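Necrotic enteritis toxin B (Clostridium perfringens, PDB 4I0N) is a pore-forming toxin of the alpha-hemolysin fold that probably assembles into membrane-spanning pores in the cells it attacks. Local coordinates at residues L226-P231 with F276-Q281; N96-A101 with K235-I240. One frame throughout, in Å; residues are numbered along the deposited sequence.

Interaction 1: residues L226-P231 with F276-Q281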
loop_
_atom_site.group_PDB
_atom_site.type_symbol
_atom_site.label_atom_id
_atom_site.label_comp_id
_atom_site.label_asym_id
_atom_site.label_seq_id
_atom_site.Cartn_x
_atom_site.Cartn_y
_atom_site.Cartn_z
ATOM N N LEU A 226 -5.317 5.446 9.669
ATOM C CA LEU A 226 -6.630 5.139 10.180
ATOM C C LEU A 226 -6.841 5.674 11.578
ATOM O O LEU A 226 -5.890 6.154 12.217
ATOM C CB LEU A 226 -6.881 3.631 10.107
ATOM C CG LEU A 226 -5.962 2.689 10.855
ATOM C CD1 LEU A 226 -6.172 2.817 12.366
ATOM C CD2 LEU A 226 -6.285 1.261 10.392
ATOM N N ALA A 227 -8.094 5.623 12.040
ATOM C CA ALA A 227 -8.409 5.971 13.411
ATOM C C ALA A 227 -8.988 4.719 14.052
ATOM O O ALA A 227 -9.920 4.112 13.491
ATOM C CB ALA A 227 -9.444 7.117 13.470
ATOM N N LEU A 228 -8.437 4.340 15.206
ATOM C CA LEU A 228 -8.978 3.251 16.020
ATOM C C LEU A 228 -9.687 3.825 17.201
ATOM O O LEU A 228 -9.183 4.769 17.844
ATOM C CB LEU A 228 -7.866 2.364 16.595
ATOM C CG LEU A 228 -7.137 1.346 15.754
ATOM C CD1 LEU A 228 -6.070 0.660 16.621
ATOM C CD2 LEU A 228 -8.133 0.312 15.242
ATOM N N THR A 229 -10.850 3.261 17.496
ATOM C CA THR A 229 -11.596 3.628 18.679
ATOM C C THR A 229 -11.672 2.430 19.640
ATOM O O THR A 229 -11.893 1.295 19.201
ATOM C CB THR A 229 -12.977 4.185 18.295
ATOM O OG1 THR A 229 -13.603 3.313 17.342
ATOM C CG2 THR A 229 -12.806 5.555 17.635
ATOM N N ALA A 230 -11.478 2.702 20.927
ATOM C CA ALA A 230 -11.465 1.690 21.974
ATOM C C ALA A 230 -12.339 2.140 23.146
ATOM O O ALA A 230 -12.462 3.339 23.398
ATOM C CB ALA A 230 -10.031 1.492 22.456
ATOM N N PRO A 231 -12.921 1.176 23.894
ATOM C CA PRO A 231 -13.513 1.520 25.183
ATOM C C PRO A 231 -12.439 2.144 26.076
ATOM O O PRO A 231 -11.256 1.856 25.888
ATOM C CB PRO A 231 -13.964 0.164 25.734
ATOM C CG PRO A 231 -14.084 -0.722 24.513
ATOM C CD PRO A 231 -12.975 -0.272 23.623
ATOM N N PHE A 276 1.792 -5.649 15.073
ATOM C CA PHE A 276 2.166 -4.629 16.053
ATOM C C PHE A 276 1.178 -4.672 17.202
ATOM O O PHE A 276 -0.035 -4.684 16.989
ATOM C CB PHE A 276 2.130 -3.230 15.430
ATOM C CG PHE A 276 3.148 -3.021 14.317
ATOM C CD1 PHE A 276 4.400 -2.463 14.587
ATOM C CD2 PHE A 276 2.834 -3.378 12.997
ATOM C CE1 PHE A 276 5.352 -2.266 13.567
ATOM C CE2 PHE A 276 3.766 -3.193 11.972
ATOM C CZ PHE A 276 5.020 -2.625 12.249
ATOM N N LYS A 277 1.688 -4.735 18.419
ATOM C CA LYS A 277 0.825 -4.546 19.588
ATOM C C LYS A 277 0.515 -3.060 19.757
ATOM O O LYS A 277 1.426 -2.221 19.786
ATOM C CB LYS A 277 1.539 -5.081 20.839
ATOM C CG LYS A 277 0.716 -4.986 22.124
ATOM C CD LYS A 277 1.451 -5.630 23.294
ATOM C CE LYS A 277 0.670 -5.405 24.616
ATOM N NZ LYS A 277 1.200 -6.236 25.754
ATOM N N ILE A 278 -0.770 -2.736 19.889
ATOM C CA ILE A 278 -1.195 -1.402 20.257
ATOM C C ILE A 278 -1.349 -1.413 21.773
ATOM O O ILE A 278 -2.314 -1.959 22.312
ATOM C CB ILE A 278 -2.521 -1.009 19.576
ATOM C CG1 ILE A 278 -2.452 -1.268 18.055
ATOM C CG2 ILE A 278 -2.887 0.447 19.884
ATOM C CD1 ILE A 278 -1.312 -0.499 17.344
ATOM N N ASN A 279 -0.375 -0.825 22.452
ATOM C CA ASN A 279 -0.342 -0.838 23.903
ATOM C C ASN A 279 -1.071 0.415 24.370
ATOM O O ASN A 279 -0.448 1.471 24.521
ATOM C CB ASN A 279 1.113 -0.842 24.390
ATOM C CG ASN A 279 1.234 -1.105 25.890
ATOM O OD1 ASN A 279 0.330 -0.799 26.671
ATOM N ND2 ASN A 279 2.356 -1.658 26.290
ATOM N N TRP A 280 -2.390 0.326 24.533
ATOM C CA TRP A 280 -3.172 1.515 24.907
ATOM C C TRP A 280 -2.770 1.995 26.299
ATOM O O TRP A 280 -2.692 3.213 26.553
ATOM C CB TRP A 280 -4.677 1.204 24.877
ATOM C CG TRP A 280 -5.202 0.867 23.511
ATOM C CD1 TRP A 280 -5.208 -0.356 22.894
ATOM C CD2 TRP A 280 -5.810 1.780 22.606
ATOM N NE1 TRP A 280 -5.795 -0.256 21.653
ATOM C CE2 TRP A 280 -6.179 1.047 21.455
ATOM C CE3 TRP A 280 -6.102 3.151 22.668
ATOM C CZ2 TRP A 280 -6.801 1.647 20.344
ATOM C CZ3 TRP A 280 -6.725 3.753 21.566
ATOM C CH2 TRP A 280 -7.078 2.990 20.431
ATOM N N GLN A 281 -2.472 1.041 27.185
ATOM C CA GLN A 281 -2.162 1.349 28.571
ATOM C C GLN A 281 -0.933 2.255 28.689
ATOM O O GLN A 281 -0.944 3.220 29.441
ATOM C CB GLN A 281 -1.934 0.054 29.348
ATOM C CG GLN A 281 -1.733 0.239 30.835
ATOM C CD GLN A 281 -1.847 -1.073 31.591
ATOM O OE1 GLN A 281 -1.502 -2.135 31.071
ATOM N NE2 GLN A 281 -2.344 -1.005 32.818
#
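Trp280 reaches from just past the end of strand 258-279 to strand 219-231, where its indole meets Leu228 and Ala230. The two strands belong to different antiparallel sheets stacked against each other. They share no hydrogen bonds; the CA atoms of Leu228 and Ile278 are 10.0 Å apart, a spacing that side chains must fill. Ala230 presses on one face of the indole: its CB lies 3.8 Å from the centroid of the six-membered ring and 10° off the ring normal, a CH-pi contact. A single methyl suits this place because it can sit squarely over the ring without holding the sheets apart. On the opposite face Ile278 CG2 stands 3.4 Å above the plane, displaced toward the NE1 edge, so aliphatic groups lie against both faces at different points.

Leu228 meets the same indole at its outer rim. Its CD1 comes to 3.9 Å from Trp280 CZ2, and its CB packs on the same end of the ring. Its carbonyl takes the edge: Leu228 O lies in the ring plane, 3.8 Å from Trp280 CH2, whose slightly positive hydrogen points at it, at most a weak electrostatic contact. With CG of Leu228 beside its backbone N (chi1 -77°), CD1 reaches on toward residues 276-281 and approaches Ile278 CG1, at 4.3 Å. The indole is polar only at NE1, which donates a hydrogen bond to Ser237 OG on strand 236-255; this bond and the packing on both faces help fix the ring's rotation. Leu41 and Phe45 pack against Ile278, and Ala56 against the indole, extending the apolar interior. The chemistry is that of a beta-sandwich core: dispersion and face-on CH-pi contacts join the sheets, while one hydrogen bond meets the polar need of the buried indole.

Interaction 2: residues N96-A101 with K235-I240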
loop_
_atom_site.group_PDB
_atom_site.type_symbol
_atom_site.label_atom_id
_atom_site.label_comp_id
_atom_site.label_asym_id
_atom_site.label_seq_id
_atom_site.Cartn_x
_atom_site.Cartn_y
_atom_site.Cartn_z
ATOM N N ASN A 96 -13.164 -8.237 20.945
ATOM C CA ASN A 96 -13.715 -7.678 19.714
ATOM C C ASN A 96 -14.403 -6.321 19.957
ATOM O O ASN A 96 -15.479 -6.062 19.416
ATOM C CB ASN A 96 -14.679 -8.680 19.038
ATOM C CG ASN A 96 -14.016 -10.019 18.707
ATOM O OD1 ASN A 96 -14.507 -11.091 19.097
ATOM N ND2 ASN A 96 -12.920 -9.965 17.960
ATOM N N ASN A 97 -13.764 -5.475 20.774
ATOM C CA ASN A 97 -14.299 -4.175 21.208
ATOM C C ASN A 97 -13.738 -2.977 20.456
ATOM O O ASN A 97 -14.353 -1.917 20.413
ATOM C CB ASN A 97 -13.983 -3.968 22.691
ATOM C CG ASN A 97 -14.915 -4.729 23.581
ATOM O OD1 ASN A 97 -16.017 -5.092 23.166
ATOM N ND2 ASN A 97 -14.486 -4.995 24.804
ATOM N N ILE A 98 -12.555 -3.149 19.883
ATOM C CA ILE A 98 -11.835 -2.056 19.231
ATOM C C ILE A 98 -12.131 -2.051 17.724
ATOM O O ILE A 98 -12.145 -3.119 17.096
ATOM C CB ILE A 98 -10.345 -2.163 19.565
ATOM C CG1 ILE A 98 -10.187 -1.780 21.048
ATOM C CG2 ILE A 98 -9.484 -1.300 18.628
ATOM C CD1 ILE A 98 -9.127 -2.493 21.798
ATOM N N LYS A 99 -12.405 -0.861 17.181
ATOM C CA LYS A 99 -12.890 -0.723 15.803
ATOM C C LYS A 99 -12.079 0.308 15.013
ATOM O O LYS A 99 -11.650 1.313 15.553
ATOM C CB LYS A 99 -14.352 -0.277 15.808
ATOM C CG LYS A 99 -15.327 -1.259 16.451
ATOM C CD LYS A 99 -16.751 -0.712 16.332
ATOM N N ILE A 100 -11.883 0.050 13.728
ATOM C CA ILE A 100 -11.388 1.056 12.829
ATOM C C ILE A 100 -12.571 1.981 12.535
ATOM O O ILE A 100 -13.575 1.573 11.936
ATOM C CB ILE A 100 -10.797 0.437 11.527
ATOM C CG1 ILE A 100 -9.689 -0.569 11.874
ATOM C CG2 ILE A 100 -10.330 1.555 10.575
ATOM C CD1 ILE A 100 -9.267 -1.500 10.686
ATOM N N ALA A 101 -12.462 3.219 12.986
ATOM C CA ALA A 101 -13.540 4.181 12.803
ATOM C C ALA A 101 -13.574 4.762 11.394
ATOM O O ALA A 101 -14.643 5.041 10.859
ATOM C CB ALA A 101 -13.439 5.298 13.842
ATOM N N LYS A 235 -6.661 -1.986 27.253
ATOM C CA LYS A 235 -5.255 -1.977 27.580
ATOM C C LYS A 235 -4.365 -2.362 26.397
ATOM O O LYS A 235 -3.249 -1.861 26.289
ATOM C CB LYS A 235 -4.982 -2.844 28.808
ATOM C CG LYS A 235 -5.604 -2.266 30.073
ATOM C CD LYS A 235 -5.294 -3.094 31.284
ATOM C CE LYS A 235 -6.004 -2.486 32.498
ATOM N NZ LYS A 235 -5.707 -3.312 33.673
ATOM N N GLU A 236 -4.859 -3.247 25.529
ATOM C CA GLU A 236 -4.088 -3.682 24.367
ATOM C C GLU A 236 -4.982 -4.178 23.237
ATOM O O GLU A 236 -6.122 -4.673 23.463
ATOM C CB GLU A 236 -3.077 -4.774 24.761
ATOM C CG GLU A 236 -3.734 -6.068 25.311
ATOM C CD GLU A 236 -4.169 -5.935 26.771
ATOM O OE1 GLU A 236 -3.305 -5.598 27.626
ATOM O OE2 GLU A 236 -5.379 -6.153 27.072
ATOM N N SER A 237 -4.460 -4.039 22.021
ATOM C CA SER A 237 -5.041 -4.644 20.851
ATOM C C SER A 237 -3.887 -4.896 19.883
ATOM O O SER A 237 -2.721 -4.615 20.196
ATOM C CB SER A 237 -6.136 -3.749 20.245
ATOM O OG SER A 237 -5.617 -2.522 19.765
ATOM N N VAL A 238 -4.201 -5.457 18.725
ATOM C CA VAL A 238 -3.171 -5.734 17.753
ATOM C C VAL A 238 -3.552 -5.167 16.402
ATOM O O VAL A 238 -4.720 -5.156 16.049
ATOM C CB VAL A 238 -2.920 -7.263 17.666
ATOM C CG1 VAL A 238 -1.973 -7.618 16.557
ATOM C CG2 VAL A 238 -2.375 -7.787 19.017
ATOM N N ILE A 239 -2.556 -4.676 15.660
ATOM C CA ILE A 239 -2.730 -4.321 14.249
ATOM C C ILE A 239 -1.817 -5.245 13.438
ATOM O O ILE A 239 -0.627 -5.420 13.768
ATOM C CB ILE A 239 -2.363 -2.823 13.978
ATOM C CG1 ILE A 239 -3.452 -1.896 14.546
ATOM C CG2 ILE A 239 -2.049 -2.556 12.452
ATOM C CD1 ILE A 239 -4.795 -1.917 13.796
ATOM N N ILE A 240 -2.383 -5.846 12.390
ATOM C CA ILE A 240 -1.636 -6.691 11.471
ATOM C C ILE A 240 -1.564 -5.981 10.128
ATOM O O ILE A 240 -2.586 -5.624 9.551
ATOM C CB ILE A 240 -2.292 -8.084 11.301
ATOM C CG1 ILE A 240 -2.524 -8.740 12.678
ATOM C CG2 ILE A 240 -1.430 -8.981 10.384
ATOM C CD1 ILE A 240 -3.630 -9.769 12.704
#
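Ser237 OG accepts a hydrogen bond from the indole NE1 of Trp280, while the CB of the same serine receives the tip of Ile98. Ile98 CD1 lies 3.6 Å from Ser237 CB and somewhat farther, 4.1 Å, from Ser237 OG, so the methyl meets the serine mainly on its carbon. It also comes near the backbone at Glu236 O, at 4.1 Å. Serine suits this position because it is small enough to let the isoleucine approach strand 236-255. Its hydroxyl stands between the backbone N and the carbonyl carbon (chi1 64°), which turns OG across the line from CB to the methyl rather than along it.

Ile98 belongs to the loop that leads into strand 99-104. Its CG1 arm bends at a chi2 of 146°, well away from a staggered value, which suggests that the methyl is fitted to a tight site. Ser91, Ala230 and Trp280 line that site along with Ser237. Asp93 anchors the loop through its carboxylate, whose two oxygens take the backbone N-H groups of Asn97 and Ile98 and so set the base from which the side chain projects inward. No hydrogen bond links residues 96-101 with residues 235-240: the loop is joined to the facing sheet by a methyl set against a serine carbon and the neighbouring backbone, and the hydroxyl of that serine is satisfied from outside the two segments.

How the interactions relate
Both interactions bridge the same two sheets: strands 219-231 and 99-104 are neighbours in one, strands 236-255 and 258-279 in the other. Their centres are about 5 Å apart. Within each sheet the segments are tied by backbone bonds, with Ala227 O 2.7 Å from Ala101 N and Ile278 N 2.7 Å from Ser237 O, whereas across the gap neither pair of segments is hydrogen-bonded and side chains do most of the packing. Interaction 1 is wholly buried and aromatic in character. Interaction 2, smaller, sets one isoleucine methyl against a serine and adjacent backbone, nearer the surface, beside the exposed Glu236. Ala230 CB packs on Ile98 CG1 at 3.6 Å, making the two contacts continuous.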